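Local coordinates for coat protein (Tobacco streak virus, PDB 4Y6X) that probably self-assembles into the icosahedral viral capsid, binds RNA and takes part in starting translation of the viral genome, at residues 92-95 with 96-100. Sequence-based numbering, arbitrary orientation.
Sequences DPPV and VGRLG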
ATOM      1  N   ASP A  92      22.313 -14.491  -6.619  1.00 55.60           N
ATOM      2  CA  ASP A  92      23.190 -15.441  -5.972  1.00 58.93           C
ATOM      3  C   ASP A  92      22.790 -15.532  -4.509  1.00 54.77           C
ATOM      4  O   ASP A  92      22.183 -14.604  -3.964  1.00 44.52           O
ATOM      5  CB  ASP A  92      24.652 -14.961  -6.084  1.00 64.11           C
ATOM      6  N   PRO A  93      23.105 -16.656  -3.865  1.00 46.72           N
ATOM      7  CA  PRO A  93      23.017 -16.626  -2.415  1.00 42.31           C
ATOM      8  C   PRO A  93      23.882 -15.459  -1.841  1.00 39.12           C
ATOM      9  O   PRO A  93      24.895 -15.105  -2.417  1.00 39.52           O
ATOM     10  CB  PRO A  93      23.559 -17.998  -1.998  1.00 49.60           C
ATOM     11  CG  PRO A  93      23.695 -18.813  -3.270  1.00 50.35           C
ATOM     12  CD  PRO A  93      23.826 -17.836  -4.384  1.00 51.61           C
ATOM     13  N   PRO A  94      23.471 -14.847  -0.726  1.00 35.14           N
ATOM     14  CA  PRO A  94      24.266 -13.768  -0.143  1.00 33.58           C
ATOM     15  C   PRO A  94      25.571 -14.300   0.450  1.00 33.63           C
ATOM     16  O   PRO A  94      25.544 -15.399   1.002  1.00 29.40           O
ATOM     17  CB  PRO A  94      23.450 -13.361   1.047  1.00 35.01           C
ATOM     18  CG  PRO A  94      22.824 -14.630   1.507  1.00 37.82           C
ATOM     19  CD  PRO A  94      22.518 -15.406   0.242  1.00 37.18           C
ATOM     20  N   VAL A  95      26.666 -13.553   0.346  1.00 31.75           N
ATOM     21  CA  VAL A  95      27.901 -13.862   1.044  1.00 29.65           C
ATOM     22  C   VAL A  95      28.129 -12.980   2.258  1.00 28.41           C
ATOM     23  O   VAL A  95      27.943 -13.413   3.408  1.00 28.31           O
ATOM     24  CB  VAL A  95      29.042 -13.866   0.007  1.00 31.30           C
ATOM     25  CG1 VAL A  95      30.375 -14.242   0.607  1.00 30.54           C
ATOM     26  CG2 VAL A  95      28.667 -14.843  -1.095  1.00 35.21           C
ATOM     27  N   VAL A  96      28.560 -11.750   2.041  1.00 31.73           N
ATOM     28  CA  VAL A  96      28.851 -10.842   3.154  1.00 33.61           C
ATOM     29  C   VAL A  96      27.576 -10.559   3.935  1.00 33.54           C
ATOM     30  O   VAL A  96      26.564 -10.285   3.340  1.00 37.81           O
ATOM     31  CB  VAL A  96      29.423  -9.493   2.662  1.00 33.70           C
ATOM     32  CG1 VAL A  96      29.482  -8.505   3.815  1.00 37.37           C
ATOM     33  CG2 VAL A  96      30.795  -9.716   2.098  1.00 34.18           C
ATOM     34  N   GLY A  97      27.651 -10.664   5.251  1.00 30.84           N
ATOM     35  CA  GLY A  97      26.522 -10.473   6.106  1.00 37.92           C
ATOM     36  C   GLY A  97      25.481 -11.587   6.151  1.00 37.80           C
ATOM     37  O   GLY A  97      24.429 -11.365   6.719  1.00 37.40           O
ATOM     38  N   ARG A  98      25.736 -12.734   5.509  1.00 34.72           N
ATOM     39  CA  ARG A  98      24.822 -13.850   5.549  1.00 29.70           C
ATOM     40  C   ARG A  98      24.619 -14.229   7.001  1.00 33.74           C
ATOM     41  O   ARG A  98      25.571 -14.269   7.774  1.00 31.98           O
ATOM     42  CB  ARG A  98      25.397 -15.033   4.797  1.00 33.98           C
ATOM     43  CG  ARG A  98      24.530 -16.226   4.899  1.00 38.68           C
ATOM     44  CD  ARG A  98      25.065 -17.488   4.342  1.00 41.16           C
ATOM     45  NE  ARG A  98      25.021 -17.534   2.912  1.00 47.00           N
ATOM     46  CZ  ARG A  98      24.655 -18.607   2.239  1.00 43.90           C
ATOM     47  NH1 ARG A  98      24.160 -19.676   2.839  1.00 48.71           N
ATOM     48  NH2 ARG A  98      24.775 -18.578   0.949  1.00 49.69           N
ATOM     49  N   LEU A  99      23.383 -14.492   7.402  1.00 33.16           N
ATOM     50  CA  LEU A  99      23.081 -14.902   8.772  1.00 31.86           C
ATOM     51  C   LEU A  99      22.187 -16.136   8.783  1.00 30.09           C
ATOM     52  O   LEU A  99      21.419 -16.336   7.894  1.00 28.72           O
ATOM     53  CB  LEU A  99      22.320 -13.788   9.465  1.00 37.77           C
ATOM     54  CG  LEU A  99      23.122 -12.555   9.871  1.00 47.05           C
ATOM     55  CD1 LEU A  99      22.148 -11.563  10.528  1.00 50.30           C
ATOM     56  CD2 LEU A  99      24.262 -12.934  10.833  1.00 49.65           C
ATOM     57  N   GLY A 100      22.265 -16.917   9.842  1.00 28.19           N
ATOM     58  CA  GLY A 100      21.453 -18.091  10.055  1.00 28.33           C
ATOM     59  C   GLY A 100      20.147 -17.772  10.776  1.00 30.81           C
ATOM     60  O   GLY A 100      20.000 -16.699  11.404  1.00 29.66           O
TER
HETATM   61  O   HOH W   1      25.948 -10.845   0.203  1.00 43.45           O
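The side chain of Arg-98 runs back beside the chain that leads into its turn and seizes the backbone carbonyl of Pro-94 with the side of its guanidinium. NE makes the shorter and straighter bond, 2.9 Å from Arg-98 NE to Pro-94 O at an N-H...O angle of 164°. Arg-98 NH2 reaches Pro-94 O at 3.3 Å and a more bent 139°, so a single acceptor takes two donors, with the oxygen lying at the edge of the guanidinium, close to its plane. Arginine suits the place because its long chain carries two N-H donors on one edge to a carbonyl four residues back: CG stands anti to the backbone N, and a bend at chi3 (-76°) swings the flat group round.

Pro-94 also lends its ring to the arginine, whose aliphatic part crosses it at about a right angle, with Pro-94 CG 4.1 Å from Arg-98 CG. Next to it, Pro-93 CB lies 3.2 Å from Arg-98 NH2, approaching the guanidinium obliquely. Two successive prolines suit this extended approach, because their rings restrict phi and neither nitrogen has a hydrogen to bond.

The reversal itself is a type II beta turn from Val-95 to Arg-98. Val-95 serves mainly through its backbone, Val-95 O accepting from Arg-98 N at 3.1 Å; its side chain and that of Val-96, the turn's second residue, point away, exposed outside the reversal. Gly-97, at the third position, adopts a positive phi that glycine reaches without strain. A water donates to Val-96 O and accepts weakly from Val-95 N.

This surface loop leads from strand 77-82 into strand 99-101, an outermost strand within this chain of one jelly-roll sheet. There Leu-99 pairs through its backbone with Phe-79, while the buried Pro-94 packs on Val-82 of strand 77-82.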